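Local coordinates for hypothetical protein (PDB 2OBB) that binds a magnesium ion and is probably a hydrolase of the HAD type, although its substrate remains unknown, at residues G23-P27 with F28-T32; W60-R64 with G65-Y69. All coordinates share one frame; numbering follows the deposited sequence.

Contact 1: G23-P27 with F28-T32; sequences GEEIP and FAVET
Ile26 and Ala29 are the first and last residues of a type II beta turn, closed by the bond from Ala29 N to Ile26 O (3.0 Å), and from this turn the chain runs straight into helix 29-38. Phe28, with its positive phi, occupies both the third place of the turn and the N-cap of the helix. Glu25 reaches past the turn to the helix start. Its CG stands anti to the backbone N (chi1 -172°) and the chain stays extended beyond it, which carries the carboxylate to the first turn of the helix. There OE2 accepts from Val30 N at 2.8 Å in a fairly straight bond (162°), met on the anti side and 30° out of the carboxylate plane. The same oxygen takes a hydrogen bond from a water at 2.5 Å, and that water accepts from Glu31 N. The Val30 side chain crosses that of Glu25 at about a right angle, its CG2 lying 3.7 Å from Glu25 CD, while Trp60 of helix 51-62 touches both side chains. On the turn itself, Pro27 CB packs 3.5 Å from Phe28 CD2, and Ile26 CB sits near Ala29 CB. Were Glu25 an alanine, Val30 N would probably lose its carboxylate partner, and the water bound to Glu31 N its carboxylate acceptor. One carboxylate oxygen thus serves two amides of the first helical turn, one directly and one through water, and its negative charge is likely to be favoured by the positive end of the helix dipole.

Contact 2: W60-R64 with G65-Y69; sequences WCRAR and GLEFY
Cys61 turns its side chain toward Leu66 and Phe68 of segment 65-69, the loop that leads to strand 70-71, and its short course can be followed in two steps. CB lies 3.3 Å from Leu66 O and 3.9 Å from Phe68 CE2. With chi1 at -66°, SG stands anti to the carbonyl carbon and comes to the edge of the Phe68 ring, near its plane: a sulfur-aromatic contact, 5.0 Å from SG to the ring centroid. SG also meets Leu66 CD2 at 4.1 Å.

The backbone beneath forms a Schellman motif, with Leu66 N bonded to Cys61 O (2.9 Å) and Gly65 N to Arg62 O (2.8 Å); Gly65 is the C-prime residue, with a phi of 70°. Arg64 N reaches Cys61 O from the opposite face of that carbonyl to Leu66 N. Farther out, Arg62 NE makes a weak, long salt bridge to Glu67 OE2 at the edge of the guanidinium, the two planes 48° apart, whereas NH2 pairs with Glu59.

The chemistry is therefore divided: sulfur, leucine and phenyl ring form an apolar patch, with Cys61 and Leu66 buried, the carbonyls of Cys61 and Arg62 are met by amides of the reversing chain, and the charged pair stays on the exposed side.

From the N terminus, the chain leaves strand 5-8 and its loop arrives at contact 1, where a tight turn opens helix 29-38. The chain then passes through strand 42-45 and helix 51-62 before contact 2 closes that helix and turns toward strand 70-71. The two contacts come in series, neither nested nor crossed, one at a helix start and one at a helix end. They nevertheless touch in space: Val30 CG1 of contact 1 packs 4.0 Å from Leu66 CB and 3.8 Å from Arg64 O of contact 2. Together they join helices 29-38 and 51-62 beside the parallel sheet whose strands 5-8 and 42-45 are neighbours.

Contact 1: G23-P27 with F28-T32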
ATOM      1  N   GLY A  23     -19.814   2.574  -3.330  1.00 63.98           N
ATOM      2  CA  GLY A  23     -20.277   1.514  -4.239  1.00 63.75           C
ATOM      3  C   GLY A  23     -20.882   0.337  -3.499  1.00 63.35           C
ATOM      4  O   GLY A  23     -20.951   0.363  -2.269  1.00 63.52           O
ATOM      5  N   GLU A  24     -21.335  -0.676  -4.251  1.00 62.48           N
ATOM      6  CA  GLU A  24     -21.736  -1.962  -3.691  1.00 61.92           C
ATOM      7  C   GLU A  24     -20.525  -2.623  -3.028  1.00 61.33           C
ATOM      8  O   GLU A  24     -19.386  -2.366  -3.406  1.00 60.19           O
ATOM      9  CB  GLU A  24     -22.216  -2.896  -4.797  1.00 62.66           C
ATOM     10  CG  GLU A  24     -23.344  -2.354  -5.667  1.00 66.62           C
ATOM     11  CD  GLU A  24     -24.715  -2.752  -5.167  1.00 72.30           C
ATOM     12  OE1 GLU A  24     -25.623  -3.016  -6.009  1.00 73.84           O
ATOM     13  OE2 GLU A  24     -24.889  -2.814  -3.923  1.00 75.15           O
ATOM     14  N   GLU A  25     -20.779  -3.483  -2.050  1.00 59.75           N
ATOM     15  CA  GLU A  25     -19.724  -4.157  -1.365  1.00 59.27           C
ATOM     16  C   GLU A  25     -19.013  -5.127  -2.312  1.00 58.42           C
ATOM     17  O   GLU A  25     -19.643  -5.808  -3.124  1.00 58.77           O
ATOM     18  CB  GLU A  25     -20.294  -4.916  -0.162  1.00 59.70           C
ATOM     19  CG  GLU A  25     -19.209  -5.520   0.743  1.00 59.80           C
ATOM     20  CD  GLU A  25     -19.765  -6.395   1.831  1.00 59.12           C
ATOM     21  OE1 GLU A  25     -20.974  -6.303   2.078  1.00 59.79           O
ATOM     22  OE2 GLU A  25     -18.996  -7.183   2.436  1.00 60.57           O
ATOM     23  N   ILE A  26     -17.700  -5.162  -2.235  1.00 57.00           N
ATOM     24  CA  ILE A  26     -16.980  -6.243  -2.904  1.00 56.57           C
ATOM     25  C   ILE A  26     -17.334  -7.543  -2.174  1.00 55.32           C
ATOM     26  O   ILE A  26     -17.321  -7.576  -0.941  1.00 55.65           O
ATOM     27  CB  ILE A  26     -15.501  -5.994  -2.897  1.00 56.24           C
ATOM     28  CG1 ILE A  26     -15.214  -4.591  -3.476  1.00 58.03           C
ATOM     29  CG2 ILE A  26     -14.741  -7.123  -3.630  1.00 56.03           C
ATOM     30  CD1 ILE A  26     -15.386  -4.469  -4.954  1.00 55.48           C
ATOM     31  N   PRO A  27     -17.720  -8.600  -2.924  1.00 54.45           N
ATOM     32  CA  PRO A  27     -18.189  -9.815  -2.274  1.00 52.71           C
ATOM     33  C   PRO A  27     -17.322 -10.195  -1.085  1.00 51.81           C
ATOM     34  O   PRO A  27     -16.103 -10.193  -1.190  1.00 50.24           O
ATOM     35  CB  PRO A  27     -18.103 -10.850  -3.387  1.00 52.79           C
ATOM     36  CG  PRO A  27     -18.507 -10.063  -4.606  1.00 52.80           C
ATOM     37  CD  PRO A  27     -17.753  -8.740  -4.396  1.00 54.28           C
ATOM     38  N   PHE A  28     -17.975 -10.438   0.052  1.00 51.39           N
ATOM     39  CA  PHE A  28     -17.346 -11.012   1.254  1.00 51.59           C
ATOM     40  C   PHE A  28     -16.299 -10.126   1.904  1.00 52.35           C
ATOM     41  O   PHE A  28     -15.563 -10.592   2.779  1.00 51.72           O
ATOM     42  CB  PHE A  28     -16.794 -12.411   0.955  1.00 49.78           C
ATOM     43  CG  PHE A  28     -17.813 -13.291   0.280  1.00 48.55           C
ATOM     44  CD1 PHE A  28     -18.866 -13.834   1.001  1.00 44.18           C
ATOM     45  CD2 PHE A  28     -17.743 -13.527  -1.093  1.00 47.75           C
ATOM     46  CE1 PHE A  28     -19.850 -14.613   0.358  1.00 46.86           C
ATOM     47  CE2 PHE A  28     -18.693 -14.307  -1.748  1.00 41.35           C
ATOM     48  CZ  PHE A  28     -19.761 -14.844  -1.018  1.00 46.70           C
ATOM     49  N   ALA A  29     -16.267  -8.850   1.518  1.00 53.50           N
ATOM     50  CA  ALA A  29     -15.260  -7.936   2.074  1.00 55.12           C
ATOM     51  C   ALA A  29     -15.433  -7.803   3.579  1.00 56.04           C
ATOM     52  O   ALA A  29     -14.532  -8.166   4.357  1.00 57.33           O
ATOM     53  CB  ALA A  29     -15.305  -6.538   1.361  1.00 54.70           C
ATOM     54  N   VAL A  30     -16.617  -7.337   3.988  1.00 56.77           N
ATOM     55  CA  VAL A  30     -16.918  -7.042   5.403  1.00 57.68           C
ATOM     56  C   VAL A  30     -16.849  -8.287   6.318  1.00 57.73           C
ATOM     57  O   VAL A  30     -16.171  -8.316   7.361  1.00 58.21           O
ATOM     58  CB  VAL A  30     -18.295  -6.405   5.565  1.00 57.23           C
ATOM     59  CG1 VAL A  30     -18.629  -6.337   7.035  1.00 57.63           C
ATOM     60  CG2 VAL A  30     -18.310  -5.022   4.948  1.00 57.54           C
ATOM     61  N   GLU A  31     -17.541  -9.319   5.903  1.00 57.10           N
ATOM     62  CA  GLU A  31     -17.394 -10.595   6.543  1.00 58.04           C
ATOM     63  C   GLU A  31     -15.937 -11.090   6.699  1.00 57.54           C
ATOM     64  O   GLU A  31     -15.595 -11.641   7.737  1.00 57.71           O
ATOM     65  CB  GLU A  31     -18.255 -11.597   5.796  1.00 57.88           C
ATOM     66  CG  GLU A  31     -17.883 -13.010   6.004  1.00 61.73           C
ATOM     67  CD  GLU A  31     -18.825 -13.926   5.262  1.00 67.80           C
ATOM     68  OE1 GLU A  31     -19.977 -13.474   4.984  1.00 68.97           O
ATOM     69  OE2 GLU A  31     -18.404 -15.074   4.952  1.00 69.76           O
ATOM     70  N   THR A  32     -15.100 -10.927   5.675  1.00 57.68           N
ATOM     71  CA  THR A  32     -13.727 -11.471   5.722  1.00 57.79           C
ATOM     72  C   THR A  32     -12.906 -10.650   6.725  1.00 58.59           C
ATOM     73  O   THR A  32     -12.084 -11.183   7.488  1.00 58.03           O
ATOM     74  CB  THR A  32     -13.038 -11.498   4.295  1.00 57.21           C
ATOM     75  OG1 THR A  32     -13.836 -12.291   3.395  1.00 57.45           O
ATOM     76  CG2 THR A  32     -11.616 -12.093   4.344  1.00 56.48           C
TER
HETATM   77  O   HOH W   1     -19.433  -9.290   3.624  1.00 49.05           O

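Contact 2: W60-R64 with G65-Y69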
ATOM      1  N   TRP A  60     -20.931   3.610   7.037  1.00 62.42           N
ATOM      2  CA  TRP A  60     -21.313   2.527   6.147  1.00 61.99           C
ATOM      3  C   TRP A  60     -20.739   1.200   6.690  1.00 62.93           C
ATOM      4  O   TRP A  60     -21.420   0.164   6.687  1.00 62.54           O
ATOM      5  CB  TRP A  60     -20.806   2.829   4.726  1.00 60.77           C
ATOM      6  CG  TRP A  60     -21.191   1.810   3.712  1.00 59.86           C
ATOM      7  CD1 TRP A  60     -22.256   1.858   2.847  1.00 58.28           C
ATOM      8  CD2 TRP A  60     -20.534   0.549   3.477  1.00 57.40           C
ATOM      9  NE1 TRP A  60     -22.296   0.701   2.081  1.00 59.00           N
ATOM     10  CE2 TRP A  60     -21.247  -0.113   2.444  1.00 58.23           C
ATOM     11  CE3 TRP A  60     -19.434  -0.084   4.053  1.00 58.60           C
ATOM     12  CZ2 TRP A  60     -20.875  -1.381   1.962  1.00 58.49           C
ATOM     13  CZ3 TRP A  60     -19.043  -1.354   3.557  1.00 59.02           C
ATOM     14  CH2 TRP A  60     -19.780  -1.985   2.531  1.00 58.58           C
ATOM     15  N   CYS A  61     -19.503   1.238   7.182  1.00 63.61           N
ATOM     16  CA  CYS A  61     -18.914   0.039   7.779  1.00 64.58           C
ATOM     17  C   CYS A  61     -19.553  -0.329   9.105  1.00 65.67           C
ATOM     18  O   CYS A  61     -19.870  -1.502   9.332  1.00 66.30           O
ATOM     19  CB  CYS A  61     -17.408   0.170   7.944  1.00 64.31           C
ATOM     20  SG  CYS A  61     -16.560   0.258   6.364  1.00 63.72           S
ATOM     21  N   ARG A  62     -19.727   0.664   9.980  1.00 66.64           N
ATOM     22  CA  ARG A  62     -20.356   0.460  11.292  1.00 67.14           C
ATOM     23  C   ARG A  62     -21.719  -0.226  11.158  1.00 66.84           C
ATOM     24  O   ARG A  62     -22.034  -1.152  11.905  1.00 66.73           O
ATOM     25  CB  ARG A  62     -20.510   1.803  12.002  1.00 66.66           C
ATOM     26  CG  ARG A  62     -21.257   1.727  13.319  1.00 68.83           C
ATOM     27  CD  ARG A  62     -21.319   3.069  14.066  1.00 69.05           C
ATOM     28  NE  ARG A  62     -19.976   3.603  14.335  1.00 72.49           N
ATOM     29  CZ  ARG A  62     -19.474   4.723  13.799  1.00 74.12           C
ATOM     30  NH1 ARG A  62     -18.234   5.090  14.127  1.00 73.75           N
ATOM     31  NH2 ARG A  62     -20.199   5.489  12.959  1.00 72.72           N
ATOM     32  N   ALA A  63     -22.511   0.221  10.183  1.00 66.62           N
ATOM     33  CA  ALA A  63     -23.852  -0.326   9.951  1.00 66.28           C
ATOM     34  C   ALA A  63     -23.857  -1.811   9.566  1.00 65.71           C
ATOM     35  O   ALA A  63     -24.879  -2.480   9.663  1.00 65.84           O
ATOM     36  CB  ALA A  63     -24.570   0.497   8.903  1.00 66.30           C
ATOM     37  N   ARG A  64     -22.710  -2.308   9.118  1.00 65.46           N
ATOM     38  CA  ARG A  64     -22.538  -3.706   8.761  1.00 64.87           C
ATOM     39  C   ARG A  64     -21.752  -4.418   9.858  1.00 65.25           C
ATOM     40  O   ARG A  64     -21.269  -5.545   9.693  1.00 65.33           O
ATOM     41  CB  ARG A  64     -21.853  -3.799   7.397  1.00 64.30           C
ATOM     42  CG  ARG A  64     -22.842  -3.615   6.235  1.00 63.79           C
ATOM     43  CD  ARG A  64     -22.254  -2.968   4.990  1.00 60.33           C
ATOM     44  NE  ARG A  64     -23.316  -2.586   4.056  1.00 60.19           N
ATOM     45  CZ  ARG A  64     -23.939  -1.402   4.058  1.00 61.55           C
ATOM     46  NH1 ARG A  64     -23.598  -0.457   4.934  1.00 61.94           N
ATOM     47  NH2 ARG A  64     -24.911  -1.152   3.189  1.00 58.47           N
ATOM     48  N   GLY A  65     -21.646  -3.748  11.000  1.00 65.55           N
ATOM     49  CA  GLY A  65     -20.954  -4.296  12.155  1.00 65.92           C
ATOM     50  C   GLY A  65     -19.461  -4.395  11.978  1.00 66.39           C
ATOM     51  O   GLY A  65     -18.822  -5.252  12.600  1.00 66.88           O
ATOM     52  N   LEU A  66     -18.904  -3.542  11.112  1.00 66.39           N
ATOM     53  CA  LEU A  66     -17.449  -3.451  10.952  1.00 66.38           C
ATOM     54  C   LEU A  66     -16.939  -2.137  11.534  1.00 66.42           C
ATOM     55  O   LEU A  66     -17.281  -1.038  11.051  1.00 65.81           O
ATOM     56  CB  LEU A  66     -17.008  -3.631   9.482  1.00 66.10           C
ATOM     57  CG  LEU A  66     -15.557  -3.318   9.100  1.00 65.85           C
ATOM     58  CD1 LEU A  66     -14.521  -4.170   9.890  1.00 65.30           C
ATOM     59  CD2 LEU A  66     -15.346  -3.442   7.570  1.00 66.07           C
ATOM     60  N   GLU A  67     -16.122  -2.278  12.577  1.00 66.24           N
ATOM     61  CA  GLU A  67     -15.575  -1.154  13.329  1.00 66.34           C
ATOM     62  C   GLU A  67     -14.073  -1.272  13.371  1.00 65.45           C
ATOM     63  O   GLU A  67     -13.537  -2.372  13.584  1.00 66.19           O
ATOM     64  CB  GLU A  67     -16.157  -1.139  14.744  1.00 67.03           C
ATOM     65  CG  GLU A  67     -16.783   0.186  15.104  1.00 70.37           C
ATOM     66  CD  GLU A  67     -17.927   0.072  16.118  1.00 76.55           C
ATOM     67  OE1 GLU A  67     -17.780  -0.615  17.171  1.00 77.39           O
ATOM     68  OE2 GLU A  67     -18.989   0.697  15.862  1.00 79.30           O
ATOM     69  N   PHE A  68     -13.396  -0.142  13.152  1.00 63.57           N
ATOM     70  CA  PHE A  68     -11.951  -0.116  12.973  1.00 62.25           C
ATOM     71  C   PHE A  68     -11.177   0.162  14.257  1.00 61.58           C
ATOM     72  O   PHE A  68     -11.643   0.919  15.111  1.00 60.78           O
ATOM     73  CB  PHE A  68     -11.572   0.874  11.860  1.00 61.36           C
ATOM     74  CG  PHE A  68     -12.029   0.425  10.515  1.00 60.15           C
ATOM     75  CD1 PHE A  68     -11.332  -0.575   9.838  1.00 59.21           C
ATOM     76  CD2 PHE A  68     -13.191   0.940   9.954  1.00 59.74           C
ATOM     77  CE1 PHE A  68     -11.785  -1.023   8.613  1.00 58.30           C
ATOM     78  CE2 PHE A  68     -13.652   0.491   8.731  1.00 58.70           C
ATOM     79  CZ  PHE A  68     -12.946  -0.483   8.067  1.00 58.92           C
ATOM     80  N   TYR A  69      -9.999  -0.453  14.389  1.00 60.36           N
ATOM     81  CA  TYR A  69      -9.089  -0.077  15.474  1.00 59.40           C
ATOM     82  C   TYR A  69      -8.840   1.411  15.405  1.00 59.49           C
ATOM     83  O   TYR A  69      -8.758   2.065  16.445  1.00 58.96           O
ATOM     84  CB  TYR A  69      -7.739  -0.791  15.402  1.00 58.60           C
ATOM     85  CG  TYR A  69      -6.763  -0.379  16.499  1.00 57.42           C
ATOM     86  CD1 TYR A  69      -6.968  -0.743  17.839  1.00 57.15           C
ATOM     87  CD2 TYR A  69      -5.635   0.364  16.199  1.00 57.07           C
ATOM     88  CE1 TYR A  69      -6.059  -0.357  18.851  1.00 56.03           C
ATOM     89  CE2 TYR A  69      -4.729   0.746  17.185  1.00 56.80           C
ATOM     90  CZ  TYR A  69      -4.940   0.381  18.502  1.00 57.28           C
ATOM     91  OH  TYR A  69      -4.022   0.774  19.447  1.00 56.96           O
TER